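Local coordinates for protein Bd3459 (Bdellovibrio bacteriovorus, PDB 5CEC) that probably cleaves D-Ala-linked peptidoglycan peptides as a serine endopeptidase of the penicillin-binding family, used in predation and bound by the ankyrin-repeat immunity protein Bd3460, at residues Y88-K93 / A238-I243; G352-K357 / G369-K374; S360-K365 / T386-S391. The protein carries 1 engineered substitution. One frame throughout, in Å; residues are numbered along the deposited sequence.

Interaction 1 (Y88-K93 / A238-I243); sequences YRFKTK and APLKTI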
ATOM      1  N   TYR A  88      11.714  -0.360 -18.491  1.00 17.86           N
ATOM      2  CA  TYR A  88      10.872  -1.083 -19.462  1.00 16.99           C
ATOM      3  C   TYR A  88       9.496  -0.402 -19.549  1.00 15.77           C
ATOM      4  O   TYR A  88       8.940  -0.005 -18.515  1.00 18.40           O
ATOM      5  CB  TYR A  88      10.675  -2.530 -19.002  1.00 17.68           C
ATOM      6  CG  TYR A  88       9.807  -3.350 -19.914  1.00 18.52           C
ATOM      7  CD1 TYR A  88      10.317  -3.902 -21.078  1.00 21.22           C
ATOM      8  CD2 TYR A  88       8.454  -3.580 -19.623  1.00 19.44           C
ATOM      9  CE1 TYR A  88       9.532  -4.653 -21.923  1.00 23.43           C
ATOM     10  CE2 TYR A  88       7.665  -4.346 -20.452  1.00 20.29           C
ATOM     11  CZ  TYR A  88       8.201  -4.869 -21.617  1.00 21.80           C
ATOM     12  OH  TYR A  88       7.422  -5.633 -22.458  1.00 27.12           O
ATOM     13  N   ARG A  89       8.941  -0.319 -20.756  1.00 16.54           N
ATOM     14  CA  ARG A  89       7.564   0.110 -20.944  1.00 16.64           C
ATOM     15  C   ARG A  89       6.749  -0.967 -21.656  1.00 16.08           C
ATOM     16  O   ARG A  89       7.243  -1.643 -22.549  1.00 17.75           O
ATOM     17  CB  ARG A  89       7.534   1.410 -21.739  1.00 17.59           C
ATOM     18  CG  ARG A  89       8.136   2.585 -20.999  1.00 17.80           C
ATOM     19  CD  ARG A  89       8.365   3.766 -21.904  1.00 17.70           C
ATOM     20  NE  ARG A  89       8.950   4.904 -21.219  1.00 18.33           N
ATOM     21  CZ  ARG A  89       8.276   5.943 -20.732  1.00 18.65           C
ATOM     22  NH1 ARG A  89       6.950   5.973 -20.720  1.00 19.76           N
ATOM     23  NH2 ARG A  89       8.949   6.939 -20.168  1.00 20.95           N
ATOM     24  N   PHE A  90       5.501  -1.131 -21.210  1.00 15.61           N
ATOM     25  CA  PHE A  90       4.566  -2.034 -21.828  1.00 16.44           C
ATOM     26  C   PHE A  90       4.009  -1.304 -23.035  1.00 17.51           C
ATOM     27  O   PHE A  90       3.381  -0.252 -22.897  1.00 17.71           O
ATOM     28  CB  PHE A  90       3.462  -2.376 -20.828  1.00 16.49           C
ATOM     29  CG  PHE A  90       3.974  -3.205 -19.674  1.00 15.38           C
ATOM     30  CD1 PHE A  90       4.522  -2.618 -18.540  1.00 16.07           C
ATOM     31  CD2 PHE A  90       3.943  -4.590 -19.745  1.00 17.45           C
ATOM     32  CE1 PHE A  90       5.039  -3.395 -17.508  1.00 15.99           C
ATOM     33  CE2 PHE A  90       4.471  -5.375 -18.718  1.00 17.01           C
ATOM     34  CZ  PHE A  90       5.002  -4.773 -17.591  1.00 16.68           C
ATOM     35  N   LYS A  91       4.231  -1.880 -24.212  1.00 17.21           N
ATOM     36  CA  LYS A  91       3.943  -1.193 -25.498  1.00 18.53           C
ATOM     37  C   LYS A  91       2.664  -1.766 -26.091  1.00 18.65           C
ATOM     38  O   LYS A  91       2.705  -2.728 -26.878  1.00 20.93           O
ATOM     39  CB  LYS A  91       5.139  -1.331 -26.436  1.00 20.86           C
ATOM     40  CG  LYS A  91       6.398  -0.741 -25.845  1.00 25.12           C
ATOM     41  CD  LYS A  91       7.613  -1.050 -26.707  1.00 30.10           C
ATOM     42  CE  LYS A  91       8.906  -0.963 -25.914  1.00 31.91           C
ATOM     43  NZ  LYS A  91       8.955  -1.882 -24.723  1.00 31.40           N
ATOM     44  N   THR A  92       1.520  -1.214 -25.680  1.00 17.22           N
ATOM     45  CA  THR A  92       0.221  -1.640 -26.221  1.00 17.68           C
ATOM     46  C   THR A  92       0.118  -1.045 -27.628  1.00 17.18           C
ATOM     47  O   THR A  92       0.404   0.139 -27.827  1.00 19.36           O
ATOM     48  CB  THR A  92      -0.922  -1.133 -25.325  1.00 17.91           C
ATOM     49  OG1 THR A  92      -0.731  -1.644 -24.002  1.00 17.84           O
ATOM     50  CG2 THR A  92      -2.275  -1.579 -25.836  1.00 17.78           C
ATOM     51  N   LYS A  93      -0.227  -1.882 -28.607  1.00 17.18           N
ATOM     52  CA  LYS A  93      -0.311  -1.442 -29.988  1.00 18.51           C
ATOM     53  C   LYS A  93      -1.759  -1.388 -30.450  1.00 16.98           C
ATOM     54  O   LYS A  93      -2.571  -2.252 -30.130  1.00 19.13           O
ATOM     55  CB  LYS A  93       0.525  -2.371 -30.871  1.00 20.93           C
ATOM     56  CG  LYS A  93       2.007  -2.272 -30.570  1.00 24.59           C
ATOM     57  CD  LYS A  93       2.813  -3.263 -31.406  1.00 31.57           C
ATOM     58  CE  LYS A  93       4.291  -2.884 -31.406  1.00 37.30           C
ATOM     59  NZ  LYS A  93       5.077  -3.701 -32.366  1.00 41.91           N
ATOM     60  N   ALA A 238       3.816   4.123 -18.613  1.00 15.80           N
ATOM     61  CA  ALA A 238       4.884   4.658 -17.765  1.00 16.24           C
ATOM     62  C   ALA A 238       5.956   3.569 -17.597  1.00 15.91           C
ATOM     63  O   ALA A 238       5.665   2.362 -17.708  1.00 16.98           O
ATOM     64  CB  ALA A 238       4.318   5.104 -16.400  1.00 17.87           C
ATOM     65  N   PRO A 239       7.182   3.987 -17.294  1.00 16.51           N
ATOM     66  CA  PRO A 239       8.209   2.960 -17.111  1.00 16.92           C
ATOM     67  C   PRO A 239       7.880   2.042 -15.938  1.00 15.93           C
ATOM     68  O   PRO A 239       7.175   2.423 -14.988  1.00 16.08           O
ATOM     69  CB  PRO A 239       9.485   3.746 -16.860  1.00 19.18           C
ATOM     70  CG  PRO A 239       9.085   5.147 -16.578  1.00 21.39           C
ATOM     71  CD  PRO A 239       7.704   5.358 -17.125  1.00 17.88           C
ATOM     72  N   LEU A 240       8.452   0.843 -15.987  1.00 15.25           N
ATOM     73  CA  LEU A 240       8.215  -0.144 -14.947  1.00 15.06           C
ATOM     74  C   LEU A 240       8.474   0.385 -13.539  1.00 15.14           C
ATOM     75  O   LEU A 240       7.699   0.092 -12.630  1.00 15.74           O
ATOM     76  CB  LEU A 240       9.054  -1.402 -15.202  1.00 15.47           C
ATOM     77  CG  LEU A 240       8.896  -2.515 -14.178  1.00 15.34           C
ATOM     78  CD1 LEU A 240       7.511  -3.124 -14.198  1.00 16.31           C
ATOM     79  CD2 LEU A 240       9.976  -3.562 -14.350  1.00 18.24           C
ATOM     80  N   LYS A 241       9.520   1.188 -13.365  1.00 14.93           N
ATOM     81  CA  LYS A 241       9.808   1.740 -12.040  1.00 16.10           C
ATOM     82  C   LYS A 241       8.577   2.476 -11.468  1.00 15.08           C
ATOM     83  O   LYS A 241       8.340   2.427 -10.274  1.00 15.11           O
ATOM     84  CB  LYS A 241      11.054   2.644 -12.061  1.00 17.77           C
ATOM     85  CG  LYS A 241      10.904   3.883 -12.935  1.00 20.94           C
ATOM     86  CD  LYS A 241      12.112   4.782 -13.063  1.00 24.65           C
ATOM     87  CE  LYS A 241      11.734   5.950 -13.952  1.00 28.06           C
ATOM     88  NZ  LYS A 241      12.721   7.050 -13.969  1.00 33.49           N
ATOM     89  N   THR A 242       7.878   3.225 -12.325  1.00 15.15           N
ATOM     90  CA  THR A 242       6.687   3.976 -11.926  1.00 14.09           C
ATOM     91  C   THR A 242       5.535   3.032 -11.527  1.00 13.86           C
ATOM     92  O   THR A 242       4.812   3.263 -10.546  1.00 15.16           O
ATOM     93  CB  THR A 242       6.257   4.927 -13.039  1.00 15.83           C
ATOM     94  OG1 THR A 242       7.362   5.770 -13.355  1.00 19.23           O
ATOM     95  CG2 THR A 242       5.016   5.729 -12.679  1.00 16.69           C
ATOM     96  N   ILE A 243       5.327   2.024 -12.344  1.00 13.51           N
ATOM     97  CA  ILE A 243       4.306   1.002 -12.057  1.00 13.71           C
ATOM     98  C   ILE A 243       4.593   0.335 -10.707  1.00 12.61           C
ATOM     99  O   ILE A 243       3.695   0.131  -9.871  1.00 13.66           O
ATOM    100  CB  ILE A 243       4.226  -0.037 -13.201  1.00 14.32           C
ATOM    101  CG1 ILE A 243       3.742   0.661 -14.483  1.00 16.43           C
ATOM    102  CG2 ILE A 243       3.322  -1.231 -12.797  1.00 14.76           C
ATOM    103  CD1 ILE A 243       3.889  -0.214 -15.707  1.00 17.56           C
TER

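Interaction 2 (G352-K357 / G369-K374); sequences GSTTAK and GSVSTK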
ATOM      1  N   GLY A 352      11.284  10.284   6.541  1.00 18.61           N
ATOM      2  CA  GLY A 352      12.273  10.788   5.607  1.00 20.12           C
ATOM      3  C   GLY A 352      13.548   9.987   5.477  1.00 21.15           C
ATOM      4  O   GLY A 352      14.389  10.325   4.645  1.00 21.75           O
ATOM      5  N   SER A 353      13.750   8.993   6.352  1.00 19.50           N
ATOM      6  CA  SER A 353      14.979   8.188   6.359  1.00 20.88           C
ATOM      7  C   SER A 353      14.768   6.768   5.864  1.00 19.02           C
ATOM      8  O   SER A 353      15.729   6.076   5.564  1.00 19.36           O
ATOM      9  CB  SER A 353      15.513   8.085   7.785  1.00 19.48           C
ATOM     10  OG  SER A 353      14.648   7.320   8.606  1.00 18.69           O
ATOM     11  N   THR A 354      13.522   6.310   5.849  1.00 17.20           N
ATOM     12  CA  THR A 354      13.198   4.891   5.743  1.00 17.55           C
ATOM     13  C   THR A 354      12.393   4.649   4.476  1.00 16.72           C
ATOM     14  O   THR A 354      11.412   5.336   4.221  1.00 17.68           O
ATOM     15  CB  THR A 354      12.436   4.462   6.986  1.00 17.25           C
ATOM     16  OG1 THR A 354      13.284   4.680   8.110  1.00 17.79           O
ATOM     17  CG2 THR A 354      12.049   2.998   6.945  1.00 16.80           C
ATOM     18  N   THR A 355      12.836   3.658   3.705  1.00 15.56           N
ATOM     19  CA  THR A 355      12.173   3.232   2.471  1.00 15.64           C
ATOM     20  C   THR A 355      11.666   1.847   2.776  1.00 15.78           C
ATOM     21  O   THR A 355      12.483   0.972   3.082  1.00 17.37           O
ATOM     22  CB  THR A 355      13.136   3.228   1.278  1.00 16.51           C
ATOM     23  OG1 THR A 355      13.788   4.511   1.188  1.00 18.29           O
ATOM     24  CG2 THR A 355      12.453   2.945  -0.001  1.00 18.51           C
ATOM     25  N   ALA A 356      10.373   1.595   2.701  1.00 14.37           N
ATOM     26  CA  ALA A 356       9.853   0.335   3.266  1.00 14.59           C
ATOM     27  C   ALA A 356       8.536  -0.094   2.638  1.00 14.23           C
ATOM     28  O   ALA A 356       7.763   0.739   2.131  1.00 14.66           O
ATOM     29  CB  ALA A 356       9.690   0.433   4.766  1.00 16.72           C
ATOM     30  N   LYS A 357       8.290  -1.400   2.721  1.00 13.41           N
ATOM     31  CA  LYS A 357       7.072  -2.038   2.291  1.00 13.96           C
ATOM     32  C   LYS A 357       6.467  -2.742   3.501  1.00 13.32           C
ATOM     33  O   LYS A 357       7.130  -3.451   4.218  1.00 13.69           O
ATOM     34  CB  LYS A 357       7.364  -3.079   1.194  1.00 14.02           C
ATOM     35  CG  LYS A 357       6.117  -3.825   0.678  1.00 14.21           C
ATOM     36  CD  LYS A 357       5.264  -2.949  -0.238  1.00 14.16           C
ATOM     37  CE  LYS A 357       3.855  -3.505  -0.397  1.00 13.55           C
ATOM     38  NZ  LYS A 357       3.011  -3.256   0.816  1.00 14.14           N
ATOM     39  N   GLY A 369      12.819  -3.133   4.262  1.00 13.87           N
ATOM     40  CA  GLY A 369      13.299  -1.974   3.522  1.00 14.36           C
ATOM     41  C   GLY A 369      14.687  -1.586   3.948  1.00 15.31           C
ATOM     42  O   GLY A 369      15.515  -2.428   4.369  1.00 16.43           O
ATOM     43  N   SER A 370      14.949  -0.297   3.803  1.00 15.62           N
ATOM     44  CA  SER A 370      16.201   0.284   4.210  1.00 16.43           C
ATOM     45  C   SER A 370      15.968   1.470   5.121  1.00 16.43           C
ATOM     46  O   SER A 370      14.980   2.221   4.996  1.00 17.56           O
ATOM     47  CB  SER A 370      17.001   0.734   2.985  1.00 17.72           C
ATOM     48  OG  SER A 370      16.394   1.847   2.356  1.00 19.32           O
ATOM     49  N   VAL A 371      16.908   1.637   6.048  1.00 17.68           N
ATOM     50  CA  VAL A 371      16.994   2.850   6.842  1.00 17.55           C
ATOM     51  C   VAL A 371      18.291   3.580   6.531  1.00 19.13           C
ATOM     52  O   VAL A 371      19.341   2.948   6.390  1.00 20.38           O
ATOM     53  CB  VAL A 371      16.869   2.576   8.370  1.00 18.35           C
ATOM     54  CG1 VAL A 371      15.482   2.033   8.737  1.00 17.62           C
ATOM     55  CG2 VAL A 371      17.942   1.646   8.906  1.00 18.95           C
ATOM     56  N   SER A 372      18.192   4.908   6.386  1.00 19.97           N
ATOM     57  CA  SER A 372      19.320   5.778   6.144  1.00 20.67           C
ATOM     58  C   SER A 372      19.661   6.376   7.503  1.00 22.79           C
ATOM     59  O   SER A 372      18.835   7.045   8.128  1.00 22.66           O
ATOM     60  CB  SER A 372      18.952   6.862   5.141  1.00 22.48           C
ATOM     61  OG  SER A 372      20.024   7.769   4.985  1.00 25.24           O
ATOM     62  N   THR A 373      20.857   6.060   7.964  1.00 23.67           N
ATOM     63  CA  THR A 373      21.342   6.469   9.285  1.00 23.77           C
ATOM     64  C   THR A 373      22.612   7.302   9.170  1.00 25.99           C
ATOM     65  O   THR A 373      23.211   7.378   8.097  1.00 27.79           O
ATOM     66  CB  THR A 373      21.576   5.227  10.178  1.00 23.43           C
ATOM     67  OG1 THR A 373      22.783   4.553   9.787  1.00 25.05           O
ATOM     68  CG2 THR A 373      20.400   4.233  10.089  1.00 22.21           C
ATOM     69  N   LYS A 374      23.041   7.902  10.289  1.00 25.29           N
ATOM     70  CA  LYS A 374      24.350   8.548  10.369  1.00 28.53           C
ATOM     71  C   LYS A 374      25.457   7.606   9.913  1.00 26.99           C
ATOM     72  O   LYS A 374      26.385   8.043   9.265  1.00 30.64           O
ATOM     73  CB  LYS A 374      24.633   9.023  11.796  1.00 30.53           C
ATOM     74  CG  LYS A 374      25.902   9.853  11.974  1.00 36.21           C
ATOM     75  CD  LYS A 374      25.894  10.606  13.301  1.00 44.12           C
ATOM     76  CE  LYS A 374      24.838  11.720  13.318  1.00 50.33           C
ATOM     77  NZ  LYS A 374      25.203  12.877  14.191  1.00 56.89           N
TER
HETATM   78  O   HOH W   1      15.945   4.640   3.064  1.00 19.80           O

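Interaction 3 (S360-K365 / T386-S391); sequences SVNKAK and TDYDKS. With SO4 (sulfate ion), chain C.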
ATOM      1  N   SER A 360       0.328  -7.191   5.885  1.00 13.43           N
ATOM      2  CA  SER A 360      -0.666  -7.576   6.873  1.00 14.17           C
ATOM      3  C   SER A 360      -1.488  -8.756   6.356  1.00 14.32           C
ATOM      4  O   SER A 360      -2.126  -8.633   5.312  1.00 16.18           O
ATOM      5  CB  SER A 360      -1.623  -6.400   7.121  1.00 15.97           C
ATOM      6  OG  SER A 360      -0.956  -5.168   7.261  1.00 18.35           O
ATOM      7  N   VAL A 361      -1.468  -9.888   7.080  1.00 14.12           N
ATOM      8  CA  VAL A 361      -2.379 -11.041   6.837  1.00 15.04           C
ATOM      9  C   VAL A 361      -2.777 -11.589   8.212  1.00 15.21           C
ATOM     10  O   VAL A 361      -2.279 -11.145   9.249  1.00 14.55           O
ATOM     11  CB  VAL A 361      -1.736 -12.169   5.978  1.00 16.66           C
ATOM     12  CG1 VAL A 361      -1.535 -11.745   4.536  1.00 18.27           C
ATOM     13  CG2 VAL A 361      -0.435 -12.678   6.581  1.00 16.23           C
ATOM     14  N   ASN A 362      -3.695 -12.543   8.239  1.00 15.78           N
ATOM     15  CA  ASN A 362      -4.204 -13.059   9.498  1.00 16.69           C
ATOM     16  C   ASN A 362      -3.085 -13.310  10.522  1.00 15.76           C
ATOM     17  O   ASN A 362      -3.144 -12.849  11.665  1.00 15.80           O
ATOM     18  CB  ASN A 362      -5.007 -14.341   9.219  1.00 19.12           C
ATOM     19  CG  ASN A 362      -5.540 -14.992  10.473  1.00 19.47           C
ATOM     20  OD1 ASN A 362      -5.769 -14.362  11.486  1.00 21.95           O
ATOM     21  ND2 ASN A 362      -5.738 -16.270  10.387  1.00 22.30           N
ATOM     22  N   LYS A 363      -2.079 -14.074  10.098  1.00 15.97           N
ATOM     23  CA  LYS A 363      -1.021 -14.507  11.005  1.00 17.19           C
ATOM     24  C   LYS A 363       0.253 -13.714  10.976  1.00 15.48           C
ATOM     25  O   LYS A 363       1.233 -14.112  11.624  1.00 17.48           O
ATOM     26  CB  LYS A 363      -0.719 -15.989  10.822  1.00 18.65           C
ATOM     27  CG  LYS A 363      -1.898 -16.903  11.031  1.00 20.20           C
ATOM     28  CD  LYS A 363      -2.447 -16.776  12.450  1.00 23.49           C
ATOM     29  CE  LYS A 363      -3.401 -17.894  12.827  1.00 26.17           C
ATOM     30  NZ  LYS A 363      -3.992 -17.659  14.189  1.00 28.69           N
ATOM     31  N   ALA A 364       0.265 -12.569  10.289  1.00 14.83           N
ATOM     32  CA  ALA A 364       1.522 -11.808  10.238  1.00 14.73           C
ATOM     33  C   ALA A 364       1.343 -10.334  10.000  1.00 14.43           C
ATOM     34  O   ALA A 364       0.453  -9.918   9.271  1.00 14.54           O
ATOM     35  CB  ALA A 364       2.469 -12.347   9.154  1.00 15.82           C
ATOM     36  N   LYS A 365       2.252  -9.566  10.596  1.00 13.73           N
ATOM     37  CA  LYS A 365       2.427  -8.147  10.289  1.00 13.08           C
ATOM     38  C   LYS A 365       3.907  -8.003   9.973  1.00 12.90           C
ATOM     39  O   LYS A 365       4.757  -8.490  10.747  1.00 14.29           O
ATOM     40  CB  LYS A 365       2.030  -7.249  11.467  1.00 13.82           C
ATOM     41  CG  LYS A 365       1.863  -5.788  11.084  1.00 15.19           C
ATOM     42  CD  LYS A 365       0.482  -5.541  10.455  1.00 16.17           C
ATOM     43  CE  LYS A 365       0.298  -4.097   9.993  1.00 18.46           C
ATOM     44  NZ  LYS A 365       1.122  -3.890   8.770  1.00 19.56           N
ATOM     45  N   THR A 386       0.883 -12.490  14.352  1.00 15.57           N
ATOM     46  CA  THR A 386      -0.395 -11.994  14.855  1.00 15.18           C
ATOM     47  C   THR A 386      -1.412 -13.106  14.830  1.00 15.57           C
ATOM     48  O   THR A 386      -1.198 -14.133  14.168  1.00 16.35           O
ATOM     49  CB  THR A 386      -0.926 -10.808  14.013  1.00 14.59           C
ATOM     50  OG1 THR A 386      -1.015 -11.151  12.631  1.00 14.60           O
ATOM     51  CG2 THR A 386       0.012  -9.604  14.092  1.00 15.34           C
ATOM     52  N   ASP A 387      -2.543 -12.885  15.504  1.00 15.48           N
ATOM     53  CA  ASP A 387      -3.720 -13.777  15.370  1.00 16.63           C
ATOM     54  C   ASP A 387      -4.944 -12.884  15.126  1.00 16.42           C
ATOM     55  O   ASP A 387      -5.836 -12.722  15.968  1.00 17.02           O
ATOM     56  CB  ASP A 387      -3.918 -14.683  16.589  1.00 16.29           C
ATOM     57  CG  ASP A 387      -2.705 -15.577  16.886  1.00 17.83           C
ATOM     58  OD1 ASP A 387      -2.542 -16.632  16.240  1.00 21.05           O
ATOM     59  OD2 ASP A 387      -1.917 -15.235  17.810  1.00 19.52           O
ATOM     60  N   TYR A 388      -4.945 -12.273  13.942  1.00 16.77           N
ATOM     61  CA  TYR A 388      -5.957 -11.295  13.594  1.00 19.12           C
ATOM     62  C   TYR A 388      -7.377 -11.893  13.625  1.00 20.97           C
ATOM     63  O   TYR A 388      -8.331 -11.191  14.022  1.00 23.18           O
ATOM     64  CB  TYR A 388      -5.533 -10.679  12.265  1.00 23.16           C
ATOM     65  CG  TYR A 388      -6.531  -9.939  11.472  1.00 26.52           C
ATOM     66  CD1 TYR A 388      -7.428 -10.614  10.630  1.00 31.52           C
ATOM     67  CD2 TYR A 388      -6.533  -8.561  11.467  1.00 27.91           C
ATOM     68  CE1 TYR A 388      -8.313  -9.914   9.821  1.00 35.80           C
ATOM     69  CE2 TYR A 388      -7.397  -7.855  10.653  1.00 29.60           C
ATOM     70  CZ  TYR A 388      -8.291  -8.533   9.840  1.00 32.96           C
ATOM     71  OH  TYR A 388      -9.173  -7.797   9.069  1.00 43.84           O
ATOM     72  N   ASP A 389      -7.496 -13.187  13.307  1.00 26.56           N
ATOM     73  CA  ASP A 389      -8.814 -13.824  13.390  0.50 31.05           C
ATOM     74  C   ASP A 389      -9.355 -13.945  14.838  1.00 30.24           C
ATOM     75  O   ASP A 389     -10.584 -13.872  15.029  1.00 37.05           O
ATOM     76  CB  ASP A 389      -8.862 -15.127  12.589  0.50 35.96           C
ATOM     77  CG  ASP A 389      -8.868 -14.871  11.075  0.50 37.18           C
ATOM     78  OD1 ASP A 389      -9.001 -13.696  10.657  0.50 38.17           O
ATOM     79  OD2 ASP A 389      -8.725 -15.834  10.300  0.50 42.80           O
ATOM     80  N   LYS A 390      -8.485 -14.056  15.840  1.00 28.06           N
ATOM     81  CA  LYS A 390      -8.899 -14.100  17.244  1.00 28.53           C
ATOM     82  C   LYS A 390      -9.109 -12.667  17.749  1.00 24.96           C
ATOM     83  O   LYS A 390      -9.996 -12.401  18.551  1.00 22.66           O
ATOM     84  CB  LYS A 390      -7.844 -14.808  18.120  1.00 33.02           C
ATOM     85  CG  LYS A 390      -7.668 -16.316  17.907  1.00 40.14           C
ATOM     86  CD  LYS A 390      -8.839 -17.105  18.482  1.00 42.72           C
ATOM     87  CE  LYS A 390      -8.641 -18.616  18.393  1.00 47.52           C
ATOM     88  NZ  LYS A 390      -8.435 -19.087  16.994  1.00 51.74           N
ATOM     89  N   SER A 391      -8.260 -11.757  17.285  1.00 21.06           N
ATOM     90  CA  SER A 391      -8.294 -10.403  17.772  1.00 20.89           C
ATOM     91  C   SER A 391      -7.822  -9.441  16.715  1.00 17.40           C
ATOM     92  O   SER A 391      -6.633  -9.326  16.412  1.00 16.56           O
ATOM     93  CB  SER A 391      -7.481 -10.267  19.048  1.00 30.80           C
ATOM     94  OG  SER A 391      -6.146 -10.454  18.788  1.00 36.40           O
TER
HETATM   95  S   SO4 C 501      -0.502  -3.774   3.360  1.00 22.64           S
HETATM   96  O1  SO4 C 501      -1.621  -2.785   3.365  1.00 26.41           O
HETATM   97  O2  SO4 C 501      -0.266  -4.371   4.684  1.00 27.93           O
HETATM   98  O3  SO4 C 501      -0.803  -4.810   2.258  1.00 25.56           O
HETATM   99  O4  SO4 C 501       0.726  -3.117   2.884  1.00 24.06           O

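Interaction 1 (Y88-K93 / A238-I243)
Phe90 meets Leu240 and Ile243 in the tightly packed half of this contact. Leu240 CD1 sits at the rim of the Phe90 ring near its plane, 4.1 Å from Phe90 CE1, while Ile243 CD1 approaches obliquely, 3.8 Å from Phe90 CD1. Tyr88 adds to the packing from within its own segment: Tyr88 CE2 stands 3.6 Å above the Phe90 ring plane, over its centre, an edge-to-face approach. The backbones are joined at one point, where Leu240 N, in the first turn of its helix just after the N-cap Pro239, donates to Tyr88 O over 2.7 Å, a clearly bent bond with an N-H...O angle of 139°.

On the more exposed side the packing is flat against a charged group rather than apolar. Arg89, extended from CG to NE, runs alongside Pro239, and Pro239 CD covers one face of its guanidinium near the rim, 3.6 Å from Arg89 NH2. Charge is settled elsewhere, since Arg89 NH1 pairs with Asp430 and also reaches Ser237 O.

The contact thus ties the approach to strand 91-98 to the start of helix 240-250. Helix 72-84 closes over Phe90 and Leu240 through Leu84, and strand 231-236 runs beside the Arg89 side chain.

Interaction 2 (G352-K357 / G369-K374)
Thr355 and Ser370 face each other through their peptide groups, the flat groups of a contact without aromatic rings. Thr355 N lies in the carbonyl plane of Ser370 and donates to Ser370 O over 2.9 Å, and Ser370 N returns an equally long bond to Thr355 O, making a hydrogen-bonded antiparallel pair. The flanking pairs, Thr354 with Val371 and Ala356 with Gly369, are non-hydrogen-bonded. Beside the latter pair, Gly369 CA makes a CA-H...O contact of 3.1 Å with Thr355 O, where there is no space for a side chain. Beyond the Thr354-Val371 pair, Ser372 N donates to Ser353 O over 2.8 Å.

The two sheet faces differ in character. On one, Thr354 and Val371 lie side by side: with Thr354 OG1 beside its own backbone N (chi1 -61°), that hydroxyl touches Val371 CG1 at 3.5 Å, and Val406 and Ile410 of helix 394-411 pack over Val371. On the face of Thr355 and Ser370 a water accepts hydrogen bonds from Thr355 OG1 and Ser370 OG and donates one to Ser353 O at 2.9 Å, linking two hydroxyls and a carbonyl.

The strands form a hairpin in the antiparallel sheet of the beta-lactamase and penicillin-binding protein fold. Lys357 opens a Lys-Thr-Gly sequence consistent with the KTG motif of these enzymes, and its NZ points away from 369-374 to pair with a sulfate in the probable active site.

Interaction 3 (S360-K365 / T386-S391)
The type I beta turn from Val361 to Ala364, at the tip of the hairpin of strands 354-361 and 364-373, is held by the loop 386-391 that leads from strand 376-385 to helix 394-411. Both corner residues are gripped. Asn362 O accepts two bonds from opposite faces of its plane: Tyr388 N donates over 3.0 Å and nearly straight at 167°, and Thr386 OG1 approaches from well above the plane at 2.9 Å. Thr386 N reaches Lys363 O in a longer bond of 3.2 Å, again from above the carbonyl plane.

With CG anti to its backbone N (chi1 178°), the Asn362 side chain extends to the loop, where Asp389 N donates to Asn362 OD1 over 2.8 Å. In one of the two conformers of Asp389, its carboxylate stacks on the Asn362 amide, the planes 24° apart. Asn362 OD1 also lies at the edge of the Tyr388 ring.

Lys363 bends at chi2 and swings its chain across Thr386 O to bring NZ 2.7 Å from Asp387 OD1, a salt bridge made through the anti lone pair of the carboxylate. Asp387 OD2 is held separately by Met38 N and His385 NE2, so both oxygens are engaged and the carboxylate is probably kept ionised.

The loop also meets the immunity protein: Tyr388, stacked on Trp395, packs on Met72 of Bd3460, and Lys390 O accepts a bond from Asn94 of Bd3460. Just before the turn, on strand 354-361, Ser360 OG donates over 2.8 Å to O2 of a sulfate, probably from the crystallisation liquor, while Lys365 NZ donates to Ser360 OG.

In the fold
Interactions 2 and 3 share strands 354-361 and 364-373, the first along the body of the hairpin and the second at its turn, with centres about 25 Å apart. Interaction 1 joins different elements and lies on the other side of the chain's centre from interaction 3, their centres about 35 Å apart. Interactions 1 and 2 are buried. The former rests on apolar side chains, an arginine laid on a proline and one backbone bond, the latter on regular strand pairing. Interaction 3, partly buried and facing Bd3460, combines backbone and side-chain hydrogen bonds with an ion pair. Strand 354-361, common to interactions 2 and 3, supplies Lys357 and Ser360 to the sulfate in the probable catalytic cleft.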